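Putative histidinol-phosphate aminotransferase (Erwinia carotovora atroseptica, PDB 3LY1) probably acts as a pyridoxal-phosphate-dependent aminotransferase of the class-II family, histidinol-phosphate subfamily, and binds pyridoxal-5'-phosphate. Local coordinates at residues 56-61 with 66-71; 204-209 with 233-238; 274-279 with 343-348. All coordinates share one frame; numbering follows the deposited sequence.

Contact 1: 56-61 with 66-71; sequences LGNKLA and VEAPSI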
# COMPACT_ATOMS: atom_id res chain seq x y z
N LEU A 56 4.55 -14.74 6.13
CA LEU A 56 5.34 -13.58 6.63
C LEU A 56 4.77 -13.07 7.96
O LEU A 56 5.52 -12.79 8.87
CB LEU A 56 5.36 -12.45 5.59
CG LEU A 56 6.19 -11.20 5.91
CD1 LEU A 56 7.64 -11.57 6.28
CD2 LEU A 56 6.13 -10.21 4.76
N GLY A 57 3.46 -12.99 8.05
CA GLY A 57 2.78 -12.58 9.31
C GLY A 57 3.15 -13.52 10.47
O GLY A 57 3.48 -13.05 11.56
N ASN A 58 3.13 -14.82 10.20
CA ASN A 58 3.46 -15.83 11.20
C ASN A 58 4.93 -15.76 11.60
O ASN A 58 5.26 -15.88 12.77
CB ASN A 58 3.16 -17.23 10.68
CG ASN A 58 1.69 -17.49 10.48
OD1 ASN A 58 0.84 -16.78 10.99
ND2 ASN A 58 1.38 -18.57 9.76
N LYS A 59 5.81 -15.52 10.63
CA LYS A 59 7.21 -15.38 10.90
C LYS A 59 7.53 -14.13 11.75
O LYS A 59 8.36 -14.19 12.64
CB LYS A 59 7.96 -15.36 9.57
CG LYS A 59 9.41 -15.74 9.62
CD LYS A 59 10.06 -15.69 8.21
CE LYS A 59 11.12 -16.80 7.97
NZ LYS A 59 12.19 -16.85 8.99
N LEU A 60 6.85 -13.01 11.50
CA LEU A 60 7.04 -11.80 12.30
C LEU A 60 6.49 -11.97 13.71
O LEU A 60 7.04 -11.44 14.70
CB LEU A 60 6.39 -10.60 11.59
CG LEU A 60 7.19 -10.13 10.35
CD1 LEU A 60 6.40 -9.17 9.48
CD2 LEU A 60 8.55 -9.49 10.74
N ALA A 61 5.40 -12.72 13.82
CA ALA A 61 4.81 -13.04 15.12
C ALA A 61 5.80 -13.83 15.96
O ALA A 61 6.03 -13.49 17.13
CB ALA A 61 3.50 -13.84 14.96
N VAL A 66 4.88 -13.03 19.80
CA VAL A 66 3.46 -12.71 19.91
C VAL A 66 2.73 -13.72 19.03
O VAL A 66 3.37 -14.53 18.34
CB VAL A 66 3.15 -11.27 19.46
CG1 VAL A 66 3.77 -10.25 20.45
CG2 VAL A 66 3.60 -11.01 17.98
N GLU A 67 1.40 -13.71 19.06
CA GLU A 67 0.62 -14.56 18.16
C GLU A 67 0.31 -13.76 16.86
O GLU A 67 0.54 -12.57 16.83
CB GLU A 67 -0.66 -15.05 18.85
CG GLU A 67 -0.41 -15.85 20.13
CD GLU A 67 0.32 -17.19 19.88
OE1 GLU A 67 0.43 -17.65 18.72
OE2 GLU A 67 0.78 -17.83 20.85
N ALA A 68 -0.19 -14.41 15.81
CA ALA A 68 -0.40 -13.73 14.51
C ALA A 68 -1.37 -12.57 14.58
O ALA A 68 -1.18 -11.57 13.89
CB ALA A 68 -0.85 -14.73 13.45
N PRO A 69 -2.40 -12.65 15.45
CA PRO A 69 -3.29 -11.50 15.51
C PRO A 69 -2.68 -10.20 16.08
O PRO A 69 -3.37 -9.17 16.07
CB PRO A 69 -4.43 -12.00 16.41
CG PRO A 69 -4.44 -13.49 16.19
CD PRO A 69 -2.98 -13.82 16.14
N SER A 70 -1.45 -10.26 16.58
CA SER A 70 -0.69 -9.13 17.08
C SER A 70 0.22 -8.50 16.01
O SER A 70 0.99 -7.57 16.31
CB SER A 70 0.13 -9.56 18.31
OG SER A 70 -0.68 -9.47 19.49
N ILE A 71 0.15 -8.99 14.78
CA ILE A 71 0.90 -8.43 13.64
C ILE A 71 -0.06 -7.87 12.57
O ILE A 71 -1.00 -8.55 12.17
CB ILE A 71 1.84 -9.49 13.00
CG1 ILE A 71 2.85 -9.98 14.02
CG2 ILE A 71 2.62 -8.94 11.73
CD1 ILE A 71 3.66 -8.83 14.71
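The backbone N of Val66 donates to Ala61 O in a straight bond of 2.9 Å. The bond ties the C-terminal part of helix 50-63 to the loop that leads into strand 71-74, a helix-to-strand turn at the edge of the seven-stranded sheet of a PLP-dependent aminotransferase. Ala61 CB rests on the backbone of this loop, 3.5 Å from Val66 O and 3.7 Å from Glu67 C. The chain then makes a short 3-10 turn at 68-70, and Ser70 OG bonds to Ala227 O.

Ile71 brings the chain back against the helix. Its CG1 lies beside the backbone N (chi1 -60°), and this Ile71 CG1 reaches Ala61 N at 3.7 Å. The other branch, Ile71 CG2, meets Leu60 CB at 4.1 Å. Leu60 and Leu56 also touch Leu73 on the strand, so the apolar side of the helix continues onto the sheet. On the exposed side of the contact the side-chain amide of Asn58 leans against the short 3-10 turn. There Asn58 OD1 lies against the methyl of Ala68, 3.6 Å from Ala68 CB.

Contact 2: 204-209 with 233-238; sequences NIILLK and ALMGRY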
# COMPACT_ATOMS: atom_id res chain seq x y z
N ASN A 204 -1.51 -0.54 25.43
CA ASN A 204 -1.37 0.87 25.12
C ASN A 204 -0.13 1.19 24.28
O ASN A 204 0.36 2.32 24.30
CB ASN A 204 -1.39 1.68 26.42
CG ASN A 204 -0.15 1.47 27.32
OD1 ASN A 204 0.56 0.49 27.20
ND2 ASN A 204 0.05 2.38 28.26
N ILE A 205 0.38 0.20 23.55
CA ILE A 205 1.55 0.40 22.71
C ILE A 205 1.34 -0.16 21.31
O ILE A 205 0.95 -1.31 21.16
CB ILE A 205 2.82 -0.35 23.23
CG1 ILE A 205 3.05 -0.13 24.71
CG2 ILE A 205 4.03 0.05 22.36
CD1 ILE A 205 4.22 -0.97 25.33
N ILE A 206 1.64 0.67 20.29
CA ILE A 206 1.81 0.26 18.88
C ILE A 206 3.31 0.45 18.55
O ILE A 206 3.86 1.55 18.63
CB ILE A 206 0.87 1.12 17.93
CG1 ILE A 206 -0.61 0.93 18.28
CG2 ILE A 206 1.14 0.86 16.43
CD1 ILE A 206 -1.59 2.12 17.80
N LEU A 207 3.97 -0.65 18.22
CA LEU A 207 5.32 -0.64 17.69
C LEU A 207 5.23 -0.70 16.19
O LEU A 207 4.55 -1.56 15.62
CB LEU A 207 6.08 -1.85 18.19
CG LEU A 207 7.45 -2.16 17.60
CD1 LEU A 207 8.41 -0.97 17.78
CD2 LEU A 207 7.99 -3.41 18.27
N LEU A 208 5.94 0.20 15.55
CA LEU A 208 6.01 0.23 14.09
C LEU A 208 7.43 -0.09 13.68
O LEU A 208 8.41 0.49 14.23
CB LEU A 208 5.61 1.58 13.56
CG LEU A 208 4.17 2.03 13.80
CD1 LEU A 208 4.02 3.40 13.30
CD2 LEU A 208 3.09 1.04 13.19
N LYS A 209 7.51 -0.98 12.70
CA LYS A 209 8.78 -1.38 12.12
C LYS A 209 8.67 -1.47 10.60
O LYS A 209 7.57 -1.47 10.03
CB LYS A 209 9.30 -2.68 12.76
CG LYS A 209 9.93 -2.44 14.18
CD LYS A 209 10.57 -3.67 14.81
CE LYS A 209 11.86 -4.07 14.07
NZ LYS A 209 13.01 -3.14 14.37
N ALA A 233 -6.63 -5.18 15.52
CA ALA A 233 -7.93 -5.31 14.90
C ALA A 233 -8.47 -3.92 14.54
O ALA A 233 -9.02 -3.75 13.45
CB ALA A 233 -8.90 -6.08 15.81
N LEU A 234 -8.29 -2.94 15.42
CA LEU A 234 -8.77 -1.58 15.13
C LEU A 234 -7.98 -0.93 13.99
O LEU A 234 -8.57 -0.32 13.09
CB LEU A 234 -8.77 -0.66 16.37
CG LEU A 234 -9.83 -0.90 17.46
CD1 LEU A 234 -9.57 0.06 18.61
CD2 LEU A 234 -11.25 -0.74 16.94
N MSE A 235 -6.65 -1.08 14.00
CA MSE A 235 -5.78 -0.51 12.95
C MSE A 235 -6.10 -1.09 11.59
O MSE A 235 -6.03 -0.39 10.59
CB MSE A 235 -4.32 -0.75 13.26
CG MSE A 235 -3.83 0.08 14.36
SE MSE A 235 -1.93 -0.34 14.72
CE MSE A 235 -1.11 0.07 13.05
N GLY A 236 -6.51 -2.36 11.57
CA GLY A 236 -6.78 -3.06 10.35
C GLY A 236 -8.02 -2.59 9.60
O GLY A 236 -8.15 -2.89 8.42
N ARG A 237 -8.88 -1.86 10.31
CA ARG A 237 -10.05 -1.27 9.68
C ARG A 237 -9.67 -0.05 8.80
O ARG A 237 -10.50 0.42 8.04
CB ARG A 237 -11.10 -0.95 10.76
CG ARG A 237 -11.69 -2.24 11.41
CD ARG A 237 -12.30 -2.04 12.81
NE ARG A 237 -13.51 -1.26 12.80
CZ ARG A 237 -14.73 -1.73 12.56
NH1 ARG A 237 -14.93 -3.01 12.29
NH2 ARG A 237 -15.76 -0.89 12.57
N TYR A 238 -8.42 0.41 8.87
CA TYR A 238 -7.94 1.59 8.15
C TYR A 238 -6.89 1.30 7.10
O TYR A 238 -6.25 2.22 6.58
CB TYR A 238 -7.51 2.68 9.13
CG TYR A 238 -8.68 3.04 9.99
CD1 TYR A 238 -9.68 3.88 9.53
CD2 TYR A 238 -8.85 2.46 11.23
CE1 TYR A 238 -10.80 4.16 10.29
CE2 TYR A 238 -9.98 2.72 11.98
CZ TYR A 238 -10.93 3.57 11.50
OH TYR A 238 -12.02 3.83 12.28
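In Ile206, chi1 of -61° sets CG2 opposite the backbone N and CG1 beside it, and both branches border the selenium of Met235. Met235 is a selenomethionine. Its chain runs straight through chi2 and bends at chi3 (60°), which brings CE near Leu208.

The contact joins an interior strand of the sheet to a helix that packs on it. Strand 205-210 belongs to the seven-stranded mixed sheet of the large domain of the PLP-dependent aminotransferase fold. It runs parallel to strand 174-179 and antiparallel to strand 223-226. Helix 229-235 follows strand 223-226, and Met235 reaches from it to strand 205-210. The backbones stay well apart: the CA atoms of Ile206 and Met235 are 9.7 Å from each other. Side chains bridge the gap.

The selenium does most of the touching. Met235 SE lies 3.7 Å from Ile206 CG2. Met235 SE is also 4.0 Å from Ile206 CD1, at the end of the longer branch. The two side chains slide past each other in opposite directions. The terminal methyl is placed further along the strand. Met235 CE is 4.1 Å from Ile206 CG2 and 4.3 Å from Leu208 CD2.

Helix 76-88 also packs here, with Ala84 against Ile206 and Ile81 against Leu208. Ile81 lines the PLP pocket, and the side chain of Leu208 is about 7 Å from the bound cofactor.

All three touching residues are buried, and the meeting groups are methyls, methylenes and selenium. The attraction across the contact is therefore dispersion and exclusion of water, with shape rather than polar bonding setting the fit.

Contact 3: 274-279 with 343-348; sequences QILLKA and DTMREF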
# COMPACT_ATOMS: atom_id res chain seq x y z
N GLN A 274 31.81 6.74 11.13
CA GLN A 274 33.08 7.23 11.63
C GLN A 274 33.83 8.11 10.60
O GLN A 274 34.51 9.07 10.98
CB GLN A 274 33.94 6.07 12.14
CG GLN A 274 33.29 5.32 13.32
CD GLN A 274 32.99 6.23 14.52
OE1 GLN A 274 33.89 6.84 15.07
NE2 GLN A 274 31.72 6.32 14.90
N ILE A 275 33.68 7.82 9.32
CA ILE A 275 34.29 8.66 8.30
C ILE A 275 33.71 10.07 8.31
O ILE A 275 34.45 11.05 8.24
CB ILE A 275 34.13 8.06 6.90
CG1 ILE A 275 34.96 6.78 6.81
CG2 ILE A 275 34.59 9.05 5.79
CD1 ILE A 275 34.67 5.96 5.56
N LEU A 276 32.40 10.17 8.39
CA LEU A 276 31.76 11.48 8.48
C LEU A 276 32.11 12.22 9.78
O LEU A 276 32.41 13.43 9.73
CB LEU A 276 30.25 11.35 8.29
CG LEU A 276 29.47 12.67 8.37
CD1 LEU A 276 29.93 13.72 7.34
CD2 LEU A 276 28.01 12.32 8.18
N LEU A 277 32.09 11.50 10.91
CA LEU A 277 32.37 12.09 12.24
C LEU A 277 33.82 12.63 12.30
O LEU A 277 34.03 13.72 12.84
CB LEU A 277 32.09 11.11 13.39
CG LEU A 277 30.64 10.61 13.57
CD1 LEU A 277 30.42 9.91 14.94
CD2 LEU A 277 29.61 11.74 13.38
N LYS A 278 34.76 11.90 11.71
CA LYS A 278 36.16 12.34 11.62
C LYS A 278 36.24 13.69 10.91
O LYS A 278 36.90 14.60 11.39
CB LYS A 278 37.02 11.30 10.87
CG LYS A 278 38.54 11.52 10.97
CD LYS A 278 39.35 10.48 10.17
CE LYS A 278 40.76 10.97 9.80
NZ LYS A 278 41.55 11.36 10.99
N ALA A 279 35.54 13.83 9.78
CA ALA A 279 35.49 15.13 9.05
C ALA A 279 34.86 16.27 9.88
O ALA A 279 35.39 17.38 9.89
CB ALA A 279 34.77 14.98 7.68
N ASP A 343 35.98 14.37 2.12
CA ASP A 343 37.01 15.19 1.53
C ASP A 343 36.45 16.41 0.78
O ASP A 343 37.11 17.44 0.77
CB ASP A 343 37.91 14.35 0.67
CG ASP A 343 38.73 13.39 1.49
OD1 ASP A 343 39.09 13.76 2.63
OD2 ASP A 343 38.98 12.28 0.99
N THR A 344 35.26 16.30 0.17
CA THR A 344 34.60 17.46 -0.44
C THR A 344 34.29 18.54 0.63
O THR A 344 34.48 19.75 0.42
CB THR A 344 33.32 17.04 -1.21
OG1 THR A 344 33.68 16.12 -2.25
CG2 THR A 344 32.64 18.23 -1.86
N MSE A 345 33.82 18.10 1.79
CA MSE A 345 33.61 18.99 2.91
C MSE A 345 34.91 19.73 3.31
O MSE A 345 34.90 20.96 3.46
CB MSE A 345 33.05 18.18 4.09
CG MSE A 345 31.69 17.61 3.83
SE MSE A 345 31.15 16.37 5.24
CE MSE A 345 31.15 17.56 6.77
N ARG A 346 36.04 19.01 3.41
CA ARG A 346 37.32 19.64 3.72
C ARG A 346 37.68 20.68 2.69
O ARG A 346 38.19 21.75 3.04
CB ARG A 346 38.44 18.61 3.86
CG ARG A 346 38.30 17.77 5.11
CD ARG A 346 39.33 16.60 5.11
NE ARG A 346 39.20 15.80 6.33
CZ ARG A 346 38.58 14.63 6.42
NH1 ARG A 346 38.08 14.02 5.34
NH2 ARG A 346 38.50 14.02 7.60
N GLU A 347 37.38 20.40 1.42
CA GLU A 347 37.67 21.33 0.34
C GLU A 347 36.74 22.55 0.39
O GLU A 347 37.17 23.68 0.09
CB GLU A 347 37.55 20.66 -1.02
CG GLU A 347 38.65 19.66 -1.33
CD GLU A 347 40.02 20.31 -1.41
OE1 GLU A 347 40.25 21.12 -2.35
OE2 GLU A 347 40.86 20.04 -0.52
N PHE A 348 35.46 22.31 0.72
CA PHE A 348 34.50 23.39 0.92
C PHE A 348 35.01 24.35 2.00
O PHE A 348 34.88 25.59 1.84
CB PHE A 348 33.13 22.87 1.37
CG PHE A 348 32.17 22.51 0.25
CD1 PHE A 348 32.60 21.97 -0.94
CD2 PHE A 348 30.81 22.69 0.44
CE1 PHE A 348 31.69 21.61 -1.94
CE2 PHE A 348 29.89 22.33 -0.56
CZ PHE A 348 30.33 21.79 -1.75
O HOH W 1 36.90 11.68 7.25
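Met345, a selenomethionine, is the first residue of 343-348 to touch the other helix. Met345 SE meets Leu276 CD1 at 3.6 Å, and the two side chains cross at about a right angle. Here helices 259-283 and 335-350 pack side by side. The two short segments run nearly parallel, at 14°, with their axes 10.3 Å apart. Tyr306 and Met310 of helix 303-312 also touch Met345.

Arg346 comes next. Its chain is extended from CG to NE and carries the guanidinium over to Ala279. The methyl of Ala279 sits over one guanidinium face, offset toward the rim. Arg346 NH2 comes within 3.5 Å of Ala279 CA. A water in the guanidinium plane accepts from Arg346 NH2 at 2.9 Å and donates to Ile275 O at 2.7 Å. One turn earlier in the same helix, Asp343 OD1 accepts from Arg346 NH1 at 2.9 Å in a salt bridge. The bond is bent (130°), and the nitrogen comes from above the carboxylate plane. Asp282 forms a second salt bridge, to Arg346 NH2.

Two carboxylates and a water thus hold the guanidinium in place. The negative charge of the two carboxylates probably offsets the positive charge of Arg346 and may ease the nearness of Lys278, whose NZ lies 5.3 Å from Arg346 NH2.

In the fold
From the N terminus, contact 1 comes first. It closes a tight turn between helix 50-63 and the start of strand 71-74. Contact 2 opens later in the chain and closes a longer loop, which includes strand 223-226, between strand 205-210 and helix 229-235. Contact 3 spans the longest loop and joins helix 259-283 to helix 335-350 near the C terminus. The three follow in series, and none crosses or encloses another. Contacts 1 and 2 lie on the same side of the chain's centre, their own centres 13 Å apart, and both involve the seven-stranded sheet. Contact 3 lies on the opposite side, away from the annotated cofactor site.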